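Local structure of class I phosphodiesterase PDEB1 (Leishmania major, 2R8Q) at residues M145-N149 with S150-K154; S170-E173 with V174-S178; T214-A217 with K218-D221; V272-E275 with F276-Q279; V288-P292 with M293-S297. The protein is a class I phosphodiesterase whose helical catalytic domain holds a zinc ion, a magnesium ion and a pocket occupied by 3-isobutyl-1-methylxanthine. All coordinates share one frame; numbering follows the deposited sequence.

Contact 1: residues M145-N149 with S150-K154; sequences MGVNN and SFYLK
Asn-148 OD1 accepts the backbone N-H of Phe-151 at 3.1 Å. The donor lies nearly along the C=O axis of the amide, with an angle of 166° at the oxygen. CG stands between the backbone N and the carbonyl carbon (chi1 57°), and this brings OD1 back to the first turn of the helix. The same N-H makes a weak, bent bond to Asn-148 O. Asn-149 O takes two more weak bonds, from Tyr-152 N and Leu-153 N. A water ties the loop to the helix: its oxygen is 2.8 Å from each of Met-145 N, Val-147 O and Tyr-152 OH. It accepts from Met-145 N and donates to Val-147 O. Through its bond to Phe-151 N, Asn-148 is the N-cap of helix 149-154, which follows the loop after helix 127-139 in this all-helical domain. The amide of Asn-149 turns away to helix 171-184, where OD1 accepts from Leu-172 N and ND2 donates to Glu-173 OE1. Packing starts at Val-147, whose two methyls serve different rings. CG1 sits over the centre of the Phe-151 face, 3.9 Å from the centroid, in a CH-pi contact. CG2 reaches Tyr-152 CE1 at 3.6 Å, the two side chains crossing at about a right angle. Gln-279 and Met-282 of helix 262-285 also pack on Val-147.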
# COMPACT_ATOMS: atom_id res chain seq x y z
N MET A 145 -13.77 2.61 -2.93
CA MET A 145 -14.45 2.11 -4.11
C MET A 145 -15.94 1.84 -3.92
O MET A 145 -16.60 1.32 -4.82
CB MET A 145 -13.74 0.84 -4.59
CG MET A 145 -12.26 1.06 -4.91
SD MET A 145 -11.24 -0.44 -4.95
CE MET A 145 -10.05 -0.07 -3.65
N GLY A 146 -16.48 2.20 -2.76
CA GLY A 146 -17.89 1.98 -2.53
C GLY A 146 -18.25 0.63 -1.93
O GLY A 146 -19.43 0.28 -1.85
N VAL A 147 -17.24 -0.14 -1.54
CA VAL A 147 -17.49 -1.44 -0.92
C VAL A 147 -16.67 -1.51 0.37
O VAL A 147 -15.61 -0.90 0.46
CB VAL A 147 -17.09 -2.62 -1.85
CG1 VAL A 147 -17.98 -2.63 -3.08
CG2 VAL A 147 -15.63 -2.52 -2.25
N ASN A 148 -17.17 -2.23 1.37
CA ASN A 148 -16.46 -2.34 2.65
C ASN A 148 -15.36 -3.39 2.66
O ASN A 148 -15.17 -4.11 1.68
CB ASN A 148 -17.44 -2.59 3.80
CG ASN A 148 -18.30 -3.82 3.60
OD1 ASN A 148 -17.89 -4.78 2.95
ND2 ASN A 148 -19.50 -3.81 4.19
N ASN A 149 -14.61 -3.47 3.76
CA ASN A 149 -13.52 -4.43 3.84
C ASN A 149 -13.98 -5.87 3.64
O ASN A 149 -13.27 -6.67 3.04
CB ASN A 149 -12.79 -4.31 5.19
CG ASN A 149 -11.96 -3.05 5.29
OD1 ASN A 149 -11.48 -2.52 4.29
ND2 ASN A 149 -11.76 -2.57 6.51
N SER A 150 -15.17 -6.19 4.15
CA SER A 150 -15.70 -7.55 4.02
C SER A 150 -15.81 -7.99 2.57
O SER A 150 -15.54 -9.14 2.23
CB SER A 150 -17.08 -7.63 4.69
OG SER A 150 -17.61 -8.94 4.56
N PHE A 151 -16.21 -7.06 1.70
CA PHE A 151 -16.36 -7.36 0.28
C PHE A 151 -15.07 -7.92 -0.32
O PHE A 151 -15.10 -8.92 -1.05
CB PHE A 151 -16.78 -6.09 -0.47
CG PHE A 151 -16.97 -6.28 -1.95
CD1 PHE A 151 -15.89 -6.18 -2.82
CD2 PHE A 151 -18.23 -6.54 -2.47
CE1 PHE A 151 -16.07 -6.33 -4.20
CE2 PHE A 151 -18.43 -6.70 -3.83
CZ PHE A 151 -17.34 -6.59 -4.71
N TYR A 152 -13.94 -7.29 -0.00
CA TYR A 152 -12.67 -7.75 -0.54
C TYR A 152 -12.33 -9.17 -0.12
O TYR A 152 -11.74 -9.93 -0.88
CB TYR A 152 -11.55 -6.79 -0.11
CG TYR A 152 -11.69 -5.42 -0.72
CD1 TYR A 152 -12.30 -4.38 -0.01
CD2 TYR A 152 -11.26 -5.17 -2.02
CE1 TYR A 152 -12.46 -3.13 -0.59
CE2 TYR A 152 -11.42 -3.92 -2.60
CZ TYR A 152 -12.03 -2.91 -1.89
OH TYR A 152 -12.20 -1.67 -2.47
N LEU A 153 -12.73 -9.53 1.10
CA LEU A 153 -12.46 -10.87 1.60
C LEU A 153 -13.43 -11.89 0.99
O LEU A 153 -13.01 -12.96 0.54
CB LEU A 153 -12.58 -10.89 3.13
CG LEU A 153 -11.63 -9.95 3.88
CD1 LEU A 153 -11.89 -10.04 5.37
CD2 LEU A 153 -10.18 -10.32 3.57
N LYS A 154 -14.71 -11.55 0.97
CA LYS A 154 -15.74 -12.43 0.43
C LYS A 154 -15.58 -12.79 -1.04
O LYS A 154 -15.92 -13.89 -1.47
CB LYS A 154 -17.13 -11.81 0.61
CG LYS A 154 -17.58 -11.63 2.05
CD LYS A 154 -18.97 -11.01 2.08
CE LYS A 154 -19.49 -10.86 3.50
NZ LYS A 154 -20.81 -10.17 3.53
O HOH W 1 -13.97 0.22 -1.47

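Contact 2: residues S170-E173 with V174-S178; sequences SVLE and VHHCS
The imidazole of His-176 turns one face to the carbonyl of Leu-172. Leu-172 O sits 3.1 Å above the plane of the His-176 ring, over its centre. The first torsion explains this: CG is anti to the carbonyl carbon (chi1 -52°), which folds the ring back along its own helix. Leu-172 CB packs against His-176 NE2 at 3.6 Å. The backbone is tight here too. His-176 N bonds to Leu-172 O at 2.9 Å, and Cys-177 N to Glu-173 O. These are i to i+4 bonds of the first turns of helix 171-184, for which Ser-170 is the N-cap residue. Val-174 N makes a sound bond of this kind to Ser-170 O. The bond of His-175 N to Val-171 O is looser, weak at 3.5 Å, and the ring of His-175 leads away to Asp-143. Val-174 rests its CG2 on Ser-170 O at 3.4 Å. Its other neighbours include Ser-166 of the second subunit, so this partly exposed residue adjoins the dimer interface. On the buried side, a water lies in the plane of the His-176 ring, 2.8 Å from NE2, and donates to Glu-173 OE2 at 3.2 Å. His-176 ND1 is bonded to Leu-142 O, which fixes the ring rotation. Asn-149 holds Glu-173 OE1. The Glu-173 side chain is about 4 Å from the magnesium ion, too far for a direct bond and consistent with a second-shell place.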
# COMPACT_ATOMS: atom_id res chain seq x y z
N SER A 170 -7.50 -4.45 8.00
CA SER A 170 -8.00 -3.14 7.62
C SER A 170 -7.56 -2.82 6.20
O SER A 170 -6.74 -1.94 5.97
CB SER A 170 -7.47 -2.06 8.58
OG SER A 170 -7.91 -2.31 9.90
N VAL A 171 -8.14 -3.57 5.26
CA VAL A 171 -7.84 -3.44 3.83
C VAL A 171 -7.88 -2.00 3.33
O VAL A 171 -6.88 -1.47 2.83
CB VAL A 171 -8.85 -4.26 2.99
CG1 VAL A 171 -8.45 -4.23 1.53
CG2 VAL A 171 -8.92 -5.70 3.52
N LEU A 172 -9.04 -1.37 3.46
CA LEU A 172 -9.23 -0.00 3.01
C LEU A 172 -8.39 1.04 3.74
O LEU A 172 -7.75 1.88 3.10
CB LEU A 172 -10.71 0.38 3.14
CG LEU A 172 -11.66 -0.18 2.09
CD1 LEU A 172 -13.08 -0.16 2.61
CD2 LEU A 172 -11.53 0.63 0.81
N GLU A 173 -8.40 0.99 5.06
CA GLU A 173 -7.67 1.99 5.85
C GLU A 173 -6.16 2.06 5.58
O GLU A 173 -5.60 3.15 5.55
CB GLU A 173 -7.97 1.78 7.34
CG GLU A 173 -9.44 2.04 7.72
CD GLU A 173 -10.40 0.96 7.25
OE1 GLU A 173 -9.95 -0.19 7.04
OE2 GLU A 173 -11.61 1.24 7.09
N VAL A 174 -5.51 0.92 5.37
CA VAL A 174 -4.08 0.96 5.08
C VAL A 174 -3.90 1.61 3.70
O VAL A 174 -2.97 2.38 3.49
CB VAL A 174 -3.47 -0.46 5.09
CG1 VAL A 174 -2.02 -0.41 4.59
CG2 VAL A 174 -3.51 -1.02 6.50
N HIS A 175 -4.82 1.30 2.79
CA HIS A 175 -4.78 1.86 1.44
C HIS A 175 -4.92 3.39 1.51
O HIS A 175 -4.18 4.11 0.83
CB HIS A 175 -5.92 1.28 0.59
CG HIS A 175 -5.95 1.76 -0.83
ND1 HIS A 175 -4.94 1.50 -1.72
CD2 HIS A 175 -6.89 2.46 -1.51
CE1 HIS A 175 -5.25 2.02 -2.90
NE2 HIS A 175 -6.43 2.61 -2.80
N HIS A 176 -5.84 3.88 2.34
CA HIS A 176 -6.02 5.33 2.45
C HIS A 176 -4.73 5.98 2.96
O HIS A 176 -4.33 7.06 2.50
CB HIS A 176 -7.17 5.69 3.40
CG HIS A 176 -8.47 5.00 3.10
ND1 HIS A 176 -8.99 4.89 1.82
CD2 HIS A 176 -9.38 4.43 3.93
CE1 HIS A 176 -10.17 4.29 1.89
NE2 HIS A 176 -10.43 4.00 3.15
N CYS A 177 -4.08 5.33 3.93
CA CYS A 177 -2.83 5.86 4.48
C CYS A 177 -1.75 5.91 3.41
O CYS A 177 -1.01 6.89 3.31
CB CYS A 177 -2.34 4.98 5.64
SG CYS A 177 -3.29 5.14 7.16
N SER A 178 -1.67 4.86 2.60
CA SER A 178 -0.67 4.80 1.54
C SER A 178 -0.83 5.95 0.55
O SER A 178 0.16 6.53 0.10
CB SER A 178 -0.77 3.46 0.80
OG SER A 178 -0.51 2.38 1.69
O HOH W 2 -12.52 3.11 4.70

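Contact 3: residues T214-A217 with K218-D221; sequences TDMA and KHAD
Met-216 and His-219 lie side by side and point the same way. Met-216 CG is anti to the carbonyl carbon (chi1 -75°), and further bends at chi2 and chi3 fold the methyl back toward the ring. His-219 holds CG anti to its N (chi1 -174°). The setting is an Asx turn that overlaps a 3-10 turn, which leads into helix 219-232. In the Asx turn, Asp-215 OD1 accepts from Ala-217 N at 3.0 Å, met from above the carboxylate plane. Two backbone bonds close the 3-10 turn: Lys-218 N to Asp-215 O at 3.0 Å, and His-219 N to Met-216 O at 3.1 Å. The donor of the second stands well above the carbonyl plane, consistent with the tight winding. Met-216 CE is 3.7 Å from His-219 ND1. It makes an off-centre CH-pi contact with the ring, 30° from the normal, while SD approaches obliquely. The polar ends are held by other parts of the fold. Asp-215 OD2 is bonded to Ser-170 OG, and His-219 ND1 to Lys-251 NZ. The Met-216 side chain is about 5 Å from the bound 3-isobutyl-1-methylxanthine, so this turn borders the ligand site. Ala-217 O accepts from two waters, which in turn accept from Ala-220 N and Asp-221 N at the start of the helix. One lies 3.2 Å from Ala-217 O and 3.0 Å from Ala-220 N.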
# COMPACT_ATOMS: atom_id res chain seq x y z
N THR A 214 -10.42 4.38 12.05
CA THR A 214 -11.76 4.47 11.45
C THR A 214 -12.33 3.14 10.97
O THR A 214 -13.47 3.09 10.50
CB THR A 214 -11.80 5.47 10.28
OG1 THR A 214 -10.88 5.07 9.26
CG2 THR A 214 -11.47 6.87 10.76
N ASP A 215 -11.56 2.06 11.06
CA ASP A 215 -12.07 0.75 10.65
C ASP A 215 -13.09 0.33 11.70
O ASP A 215 -12.73 0.09 12.86
CB ASP A 215 -10.95 -0.28 10.57
CG ASP A 215 -11.46 -1.66 10.16
OD1 ASP A 215 -12.68 -1.80 9.94
OD2 ASP A 215 -10.63 -2.58 10.05
N MET A 216 -14.36 0.25 11.31
CA MET A 216 -15.41 -0.11 12.26
C MET A 216 -15.30 -1.50 12.87
O MET A 216 -15.98 -1.80 13.85
CB MET A 216 -16.79 0.06 11.60
CG MET A 216 -17.22 1.52 11.46
SD MET A 216 -17.30 2.41 13.05
CE MET A 216 -18.84 1.83 13.70
N ALA A 217 -14.45 -2.35 12.31
CA ALA A 217 -14.27 -3.69 12.87
C ALA A 217 -13.61 -3.57 14.24
O ALA A 217 -13.72 -4.47 15.07
CB ALA A 217 -13.41 -4.54 11.94
N LYS A 218 -12.93 -2.45 14.46
CA LYS A 218 -12.23 -2.21 15.71
C LYS A 218 -13.04 -1.33 16.65
O LYS A 218 -12.55 -0.88 17.68
CB LYS A 218 -10.89 -1.52 15.43
CG LYS A 218 -9.96 -2.28 14.50
CD LYS A 218 -8.75 -1.43 14.11
CE LYS A 218 -7.91 -1.06 15.32
NZ LYS A 218 -6.71 -0.26 14.93
N HIS A 219 -14.30 -1.09 16.30
CA HIS A 219 -15.16 -0.22 17.09
C HIS A 219 -15.27 -0.56 18.58
O HIS A 219 -15.03 0.30 19.43
CB HIS A 219 -16.56 -0.17 16.49
CG HIS A 219 -17.46 0.81 17.17
ND1 HIS A 219 -17.31 2.18 17.03
CD2 HIS A 219 -18.48 0.63 18.04
CE1 HIS A 219 -18.20 2.79 17.80
NE2 HIS A 219 -18.92 1.87 18.42
N ALA A 220 -15.65 -1.79 18.89
CA ALA A 220 -15.80 -2.20 20.28
C ALA A 220 -14.53 -1.98 21.08
O ALA A 220 -14.57 -1.45 22.20
CB ALA A 220 -16.21 -3.67 20.35
N ASP A 221 -13.39 -2.38 20.52
CA ASP A 221 -12.12 -2.21 21.19
C ASP A 221 -11.78 -0.74 21.38
O ASP A 221 -11.28 -0.33 22.43
CB ASP A 221 -11.00 -2.90 20.40
CG ASP A 221 -9.69 -2.93 21.15
OD1 ASP A 221 -9.65 -3.51 22.25
OD2 ASP A 221 -8.70 -2.36 20.63
O HOH W 3 -13.45 -4.38 18.34
O HOH W 4 -16.24 -4.07 17.02

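Contact 4: residues V272-E275 with F276-Q279; sequences VTEE and FYRQ. With IBM (3-isobutyl-1-methylxanthine), chain E.
Glu-274 OE2 is gripped by two arginines. Arg-278 NE donates to it at 2.8 Å in a straight salt bridge, and Arg-296 NH2 from the loop after this helix makes a second one. The pair with Arg-278 spans i to i+4 along helix 262-285, one wall of the xanthine pocket. A bend at chi2 (53°) brings the glutamate to the extended arginine. OE2 uses its anti lone pair and lies in the guanidinium plane, but the two flat groups are turned 73° apart. The same spacing places two methyls over rings. Thr-273 CG2 lies over the Tyr-277 face, 3.8 Å from the centroid and offset toward the rim. Val-272 CG1 lies over the Phe-276 face, 3.7 Å from the centroid. Val-272 and Phe-276 both line the pocket. Glu-275, on another face of the helix, holds His-100 ND1 and Tyr-99 N with its carboxylate, and so probably helps place two further pocket residues. Val-272 CG2 touches the ligand methyl C10 at 3.8 Å. The Phe-276 ring points its edge at the flat xanthine, with CE2 3.7 Å from C8 of 3-isobutyl-1-methylxanthine.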
# COMPACT_ATOMS: atom_id res chain seq x y z
N VAL A 272 -25.82 6.73 2.02
CA VAL A 272 -25.23 5.51 2.57
C VAL A 272 -25.99 4.30 2.04
O VAL A 272 -25.40 3.32 1.58
CB VAL A 272 -25.29 5.47 4.12
CG1 VAL A 272 -24.81 4.11 4.63
CG2 VAL A 272 -24.44 6.57 4.71
N THR A 273 -27.32 4.38 2.11
CA THR A 273 -28.17 3.29 1.65
C THR A 273 -27.91 2.91 0.20
O THR A 273 -27.78 1.73 -0.13
CB THR A 273 -29.66 3.64 1.83
OG1 THR A 273 -29.92 3.82 3.23
CG2 THR A 273 -30.55 2.52 1.29
N GLU A 274 -27.84 3.91 -0.68
CA GLU A 274 -27.60 3.63 -2.09
C GLU A 274 -26.23 3.00 -2.32
O GLU A 274 -26.08 2.14 -3.18
CB GLU A 274 -27.74 4.90 -2.93
CG GLU A 274 -27.48 4.70 -4.43
CD GLU A 274 -28.32 3.58 -5.05
OE1 GLU A 274 -29.45 3.33 -4.58
OE2 GLU A 274 -27.84 2.95 -6.02
N GLU A 275 -25.22 3.43 -1.56
CA GLU A 275 -23.90 2.84 -1.74
C GLU A 275 -23.93 1.38 -1.31
O GLU A 275 -23.37 0.51 -1.98
CB GLU A 275 -22.83 3.60 -0.94
CG GLU A 275 -21.44 3.01 -1.15
CD GLU A 275 -20.32 3.92 -0.67
OE1 GLU A 275 -20.27 5.08 -1.12
OE2 GLU A 275 -19.50 3.46 0.14
N PHE A 276 -24.60 1.11 -0.19
CA PHE A 276 -24.72 -0.26 0.31
C PHE A 276 -25.44 -1.13 -0.72
O PHE A 276 -25.00 -2.25 -1.00
CB PHE A 276 -25.50 -0.28 1.63
CG PHE A 276 -24.70 0.15 2.84
CD1 PHE A 276 -23.36 0.50 2.73
CD2 PHE A 276 -25.30 0.17 4.09
CE1 PHE A 276 -22.62 0.88 3.86
CE2 PHE A 276 -24.57 0.55 5.22
CZ PHE A 276 -23.23 0.90 5.11
N TYR A 277 -26.53 -0.63 -1.27
CA TYR A 277 -27.29 -1.38 -2.27
C TYR A 277 -26.42 -1.71 -3.48
O TYR A 277 -26.55 -2.79 -4.07
CB TYR A 277 -28.53 -0.61 -2.72
CG TYR A 277 -29.67 -0.59 -1.73
CD1 TYR A 277 -30.79 0.20 -1.95
CD2 TYR A 277 -29.63 -1.37 -0.57
CE1 TYR A 277 -31.85 0.22 -1.06
CE2 TYR A 277 -30.69 -1.36 0.33
CZ TYR A 277 -31.80 -0.56 0.08
OH TYR A 277 -32.85 -0.55 0.97
N ARG A 278 -25.54 -0.79 -3.86
CA ARG A 278 -24.69 -1.06 -5.01
C ARG A 278 -23.67 -2.14 -4.67
O ARG A 278 -23.27 -2.91 -5.54
CB ARG A 278 -24.01 0.23 -5.49
CG ARG A 278 -25.00 1.23 -6.06
CD ARG A 278 -24.33 2.42 -6.71
NE ARG A 278 -25.33 3.42 -7.10
CZ ARG A 278 -25.05 4.55 -7.74
NH1 ARG A 278 -23.80 4.84 -8.08
NH2 ARG A 278 -26.03 5.39 -8.05
N GLN A 279 -23.23 -2.20 -3.41
CA GLN A 279 -22.29 -3.25 -3.03
C GLN A 279 -23.05 -4.56 -3.12
O GLN A 279 -22.52 -5.57 -3.57
CB GLN A 279 -21.77 -3.07 -1.60
CG GLN A 279 -20.90 -4.25 -1.17
CD GLN A 279 -20.28 -4.08 0.21
OE1 GLN A 279 -19.92 -2.98 0.61
NE2 GLN A 279 -20.13 -5.19 0.92
N9 IBM E . -23.31 1.86 8.80
C8 IBM E . -24.52 1.20 8.83
N7 IBM E . -25.55 2.00 8.75
C5 IBM E . -24.99 3.27 8.67
C4 IBM E . -23.61 3.20 8.69
N3 IBM E . -22.74 4.22 8.63
C2 IBM E . -23.31 5.46 8.53
N1 IBM E . -24.70 5.62 8.49
C6 IBM E . -25.54 4.53 8.56
O6 IBM E . -26.75 4.68 8.53
O2 IBM E . -22.59 6.45 8.47
C10 IBM E . -25.27 6.96 8.38
C11 IBM E . -21.30 4.02 8.65
C12 IBM E . -20.87 3.27 7.39
C13 IBM E . -20.53 4.24 6.27
C14 IBM E . -19.70 2.34 7.69

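Contact 5: residues V288-P292 with M293-S297; sequences VEVLP and MFDRS
The turn where Leu-291 and Pro-292 meet Phe-294 and Asp-295 belongs to the loop between helices 262-285 and 302-324. This loop probably corresponds to the M-loop of class I phosphodiesterases. A short 3-10 turn forms its middle. Phe-294 N bonds to Leu-291 O at 2.8 Å, and Asp-295 N to Pro-292 O at 3.0 Å. Both donors sit above the carbonyl planes, by 42° and 65°, which fits the tight winding. The phi fixed by the ring of Pro-292 suits the start of such a turn. Leu-291 O also lies at the edge of the Phe-294 ring, in its plane. Beside it, Leu-291 CB touches Phe-294 CD1 at 4.0 Å. Val-290, just before the turn, brings its CG1 to 4.2 Å from Phe-294 CB. These apolar contacts are light. Phe-294 is buried; its ring also meets that of Phe-276, and its side chain touches Asn-148. Met-293 extends from the turn with CG anti to its backbone N (chi1 -175°). Its side chain comes to about 4 Å from 3-isobutyl-1-methylxanthine, and it is one of the residues lining that pocket. Asp-295 anchors the far end. Its OD1 accepts from Ser-297 N, an Asx turn, and makes a salt bridge to Lys-284 of the preceding helix. Its other oxygen works through water: one molecule donates both to Asp-295 OD2 at 3.1 Å and to Val-290 O at 2.9 Å.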
# COMPACT_ATOMS: atom_id res chain seq x y z
N VAL A 288 -21.85 -14.11 -4.14
CA VAL A 288 -21.55 -14.21 -2.72
C VAL A 288 -22.73 -13.74 -1.89
O VAL A 288 -23.67 -13.14 -2.41
CB VAL A 288 -20.29 -13.40 -2.34
CG1 VAL A 288 -19.08 -13.96 -3.07
CG2 VAL A 288 -20.49 -11.93 -2.69
N GLU A 289 -22.67 -14.01 -0.59
CA GLU A 289 -23.73 -13.64 0.34
C GLU A 289 -23.98 -12.14 0.42
O GLU A 289 -23.04 -11.34 0.43
CB GLU A 289 -23.39 -14.17 1.74
CG GLU A 289 -24.36 -13.72 2.83
CD GLU A 289 -23.96 -14.21 4.20
OE1 GLU A 289 -23.95 -15.44 4.42
OE2 GLU A 289 -23.64 -13.37 5.07
N VAL A 290 -25.25 -11.77 0.47
CA VAL A 290 -25.66 -10.37 0.56
C VAL A 290 -26.45 -10.20 1.85
O VAL A 290 -27.49 -10.84 2.03
CB VAL A 290 -26.56 -9.96 -0.63
CG1 VAL A 290 -26.95 -8.50 -0.50
CG2 VAL A 290 -25.84 -10.21 -1.94
N LEU A 291 -25.96 -9.35 2.74
CA LEU A 291 -26.65 -9.10 4.00
C LEU A 291 -27.86 -8.19 3.73
O LEU A 291 -27.83 -7.38 2.82
CB LEU A 291 -25.70 -8.46 5.02
CG LEU A 291 -24.49 -9.32 5.39
CD1 LEU A 291 -23.64 -8.60 6.43
CD2 LEU A 291 -24.95 -10.67 5.92
N PRO A 292 -28.92 -8.32 4.54
CA PRO A 292 -30.14 -7.52 4.38
C PRO A 292 -29.92 -6.03 4.13
O PRO A 292 -30.55 -5.44 3.26
CB PRO A 292 -30.89 -7.77 5.68
CG PRO A 292 -30.53 -9.18 5.99
CD PRO A 292 -29.04 -9.20 5.72
N MET A 293 -29.02 -5.44 4.90
CA MET A 293 -28.69 -4.02 4.82
C MET A 293 -28.18 -3.59 3.44
O MET A 293 -28.24 -2.41 3.09
CB MET A 293 -27.65 -3.69 5.89
CG MET A 293 -27.29 -2.23 6.00
SD MET A 293 -26.02 -1.99 7.26
CE MET A 293 -27.03 -1.82 8.73
N PHE A 294 -27.69 -4.55 2.66
CA PHE A 294 -27.15 -4.25 1.34
C PHE A 294 -28.04 -4.77 0.22
O PHE A 294 -27.69 -4.67 -0.96
CB PHE A 294 -25.76 -4.86 1.18
CG PHE A 294 -24.77 -4.41 2.22
CD1 PHE A 294 -24.86 -4.87 3.53
CD2 PHE A 294 -23.76 -3.52 1.89
CE1 PHE A 294 -23.95 -4.44 4.50
CE2 PHE A 294 -22.85 -3.08 2.85
CZ PHE A 294 -22.95 -3.54 4.16
N ASP A 295 -29.20 -5.31 0.58
CA ASP A 295 -30.12 -5.88 -0.41
C ASP A 295 -31.20 -4.92 -0.88
O ASP A 295 -32.17 -4.64 -0.16
CB ASP A 295 -30.77 -7.14 0.16
CG ASP A 295 -31.28 -8.06 -0.93
OD1 ASP A 295 -31.71 -7.55 -1.98
OD2 ASP A 295 -31.25 -9.29 -0.73
N ARG A 296 -31.03 -4.43 -2.10
CA ARG A 296 -31.95 -3.49 -2.72
C ARG A 296 -33.34 -4.10 -2.90
O ARG A 296 -34.36 -3.42 -2.77
CB ARG A 296 -31.39 -3.08 -4.08
CG ARG A 296 -32.18 -2.04 -4.84
CD ARG A 296 -31.66 -1.92 -6.27
NE ARG A 296 -30.25 -1.55 -6.33
CZ ARG A 296 -29.77 -0.35 -6.02
NH1 ARG A 296 -30.59 0.61 -5.63
NH2 ARG A 296 -28.47 -0.10 -6.12
N SER A 297 -33.37 -5.40 -3.19
CA SER A 297 -34.61 -6.13 -3.43
C SER A 297 -35.56 -6.28 -2.25
O SER A 297 -36.74 -6.58 -2.44
CB SER A 297 -34.29 -7.51 -4.01
OG SER A 297 -33.55 -7.39 -5.21
O HOH W 5 -30.32 -10.43 2.00

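The five contacts follow one another along the chain, all in the helical catalytic domain. Contact 1 is the hub: it touches all four others, its centre about 12 Å from those of contacts 2 and 4, about 13 Å from contact 5 and about 15 Å from contact 3. Contacts 2 and 3 meet where helix 171-184 begins and in the loop leading to helix 219-232, near the magnesium ion. Contacts 4 and 5 lie about 10 Å apart between centres, on helix 262-285 and the loop after it, and both supply residues of the xanthine pocket. The metal-side pair and the pocket-side pair do not touch each other. The cap at 145-154 therefore joins the metal region to one wall of the pocket.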